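PDB 4JDX: fluorescence recovery protein from Synechocystis sp., which accelerates conversion of the orange carotenoid protein from OCP-R to OCP-O and increases fluorescence recovery after non-photochemical quenching. Local coordinates for residues A23-F27 / V83-L87. Residues are numbered along the deposited sequence; the frame is centred on the assembly and turned at random.
Sequences AHALF and VFAQL
Two phenylalanines, Phe27 from the long helix 17-47 and Phe84 from the short helix 80-89, form the heart of a small hydrophobic core where these two helices meet. The segment axes approach no closer than 12.3 Å and run at 37° to each other, so the space between them is filled by side chains, and no hydrogen bond crosses it. Phe27 comes over one face of the Phe84 ring: its CE1 lies 3.4 Å from Phe84 CZ, offset toward the rim. The two ring planes are inclined at 48°, with centroids 4.9 Å apart, so the rings lie aslant. Phe84 reaches across because its CG is turned anti to its own carbonyl carbon (chi1 -83°), which carries the far end of the ring in among the side chains of helix 17-47. There the methyl of Ala23 meets the ring edge in its plane, Ala23 CB standing 3.7 Å from Phe84 CZ, while Leu26 CD2 approaches Phe84 CE1 at 3.8 Å on a slanting course. The outer part of the Phe27 ring, CZ and CE1, is met obliquely by two branches from the other helix, Val83 CG1 at 3.7 Å from Phe27 CZ and Leu87 CD1 at 4.0 Å from Phe27 CE1. Val83 and Leu87 stand one helical turn apart, and Phe27 crosses Val83 at roughly a right angle. The core extends beyond this pair of helices: Phe84 also touches Ile109 of helix 103-114, and Leu26 rests on Val93 in the loop that follows helix 80-89. With five of the six touching residues buried, this is the apolar helix-helix interface of an all-alpha fold, here joining the N-terminal part of helix 17-47 to helix 80-89, with helix 103-114 adding to the same core.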
loop_
_atom_site.group_PDB
_atom_site.type_symbol
_atom_site.label_atom_id
_atom_site.label_comp_id
_atom_site.label_asym_id
_atom_site.label_seq_id
_atom_site.Cartn_x
_atom_site.Cartn_y
_atom_site.Cartn_z
ATOM N N ALA A 23 23.135 -21.950 0.082
ATOM C CA ALA A 23 21.738 -21.768 -0.296
ATOM C C ALA A 23 21.175 -20.546 0.420
ATOM O O ALA A 23 20.459 -19.740 -0.175
ATOM C CB ALA A 23 20.927 -23.010 0.044
ATOM N N HIS A 24 21.511 -20.415 1.699
ATOM C CA HIS A 24 21.092 -19.267 2.497
ATOM C C HIS A 24 21.626 -17.975 1.898
ATOM O O HIS A 24 20.909 -16.976 1.807
ATOM C CB HIS A 24 21.591 -19.406 3.937
ATOM C CG HIS A 24 20.845 -20.424 4.740
ATOM N ND1 HIS A 24 21.375 -21.014 5.869
ATOM C CD2 HIS A 24 19.609 -20.953 4.587
ATOM C CE1 HIS A 24 20.500 -21.865 6.370
ATOM N NE2 HIS A 24 19.418 -21.847 5.611
ATOM N N ALA A 25 22.889 -18.003 1.485
ATOM C CA ALA A 25 23.538 -16.824 0.930
ATOM C C ALA A 25 22.879 -16.449 -0.391
ATOM O O ALA A 25 22.790 -15.271 -0.742
ATOM C CB ALA A 25 25.026 -17.084 0.731
ATOM N N LEU A 26 22.409 -17.457 -1.115
ATOM C CA LEU A 26 21.763 -17.235 -2.401
ATOM C C LEU A 26 20.335 -16.734 -2.200
ATOM O O LEU A 26 19.834 -15.931 -2.987
ATOM C CB LEU A 26 21.768 -18.516 -3.235
ATOM C CG LEU A 26 21.115 -18.389 -4.611
ATOM C CD1 LEU A 26 21.682 -17.187 -5.365
ATOM C CD2 LEU A 26 21.302 -19.674 -5.407
ATOM N N PHE A 27 19.687 -17.210 -1.139
ATOM C CA PHE A 27 18.356 -16.733 -0.772
ATOM C C PHE A 27 18.378 -15.233 -0.517
ATOM O O PHE A 27 17.575 -14.486 -1.069
ATOM C CB PHE A 27 17.852 -17.443 0.489
ATOM C CG PHE A 27 17.007 -18.659 0.215
ATOM C CD1 PHE A 27 16.989 -19.250 -1.035
ATOM C CD2 PHE A 27 16.219 -19.202 1.214
ATOM C CE1 PHE A 27 16.208 -20.364 -1.278
ATOM C CE2 PHE A 27 15.435 -20.313 0.973
ATOM C CZ PHE A 27 15.430 -20.893 -0.273
ATOM N N VAL A 83 11.170 -23.809 -4.017
ATOM C CA VAL A 83 11.447 -22.383 -3.893
ATOM C C VAL A 83 12.477 -21.951 -4.927
ATOM O O VAL A 83 12.274 -20.970 -5.641
ATOM C CB VAL A 83 11.966 -22.025 -2.483
ATOM C CG1 VAL A 83 12.388 -20.558 -2.416
ATOM C CG2 VAL A 83 10.912 -22.336 -1.425
ATOM N N PHE A 84 13.583 -22.684 -5.008
ATOM C CA PHE A 84 14.635 -22.365 -5.969
ATOM C C PHE A 84 14.102 -22.360 -7.397
ATOM O O PHE A 84 14.429 -21.476 -8.188
ATOM C CB PHE A 84 15.805 -23.343 -5.842
ATOM C CG PHE A 84 16.770 -22.988 -4.745
ATOM C CD1 PHE A 84 17.434 -21.777 -4.762
ATOM C CD2 PHE A 84 17.012 -23.863 -3.701
ATOM C CE1 PHE A 84 18.318 -21.444 -3.757
ATOM C CE2 PHE A 84 17.897 -23.531 -2.694
ATOM C CZ PHE A 84 18.550 -22.321 -2.724
ATOM N N ALA A 85 13.267 -23.344 -7.714
ATOM C CA ALA A 85 12.651 -23.435 -9.031
ATOM C C ALA A 85 11.867 -22.162 -9.334
ATOM O O ALA A 85 11.959 -21.607 -10.430
ATOM C CB ALA A 85 11.735 -24.647 -9.099
ATOM N N GLN A 86 11.099 -21.703 -8.352
ATOM C CA GLN A 86 10.305 -20.487 -8.502
ATOM C C GLN A 86 11.208 -19.274 -8.719
ATOM O O GLN A 86 10.975 -18.466 -9.619
ATOM C CB GLN A 86 9.433 -20.263 -7.266
ATOM C CG GLN A 86 8.433 -19.128 -7.420
ATOM C CD GLN A 86 7.359 -19.430 -8.455
ATOM O OE1 GLN A 86 7.091 -20.591 -8.767
ATOM N NE2 GLN A 86 6.740 -18.385 -8.993
ATOM N N LEU A 87 12.236 -19.157 -7.885
ATOM C CA LEU A 87 13.206 -18.072 -7.993
ATOM C C LEU A 87 13.859 -18.057 -9.367
ATOM O O LEU A 87 14.096 -16.995 -9.945
ATOM C CB LEU A 87 14.286 -18.223 -6.922
ATOM C CG LEU A 87 13.803 -18.101 -5.476
ATOM C CD1 LEU A 87 14.945 -18.383 -4.505
ATOM C CD2 LEU A 87 13.188 -16.722 -5.227
#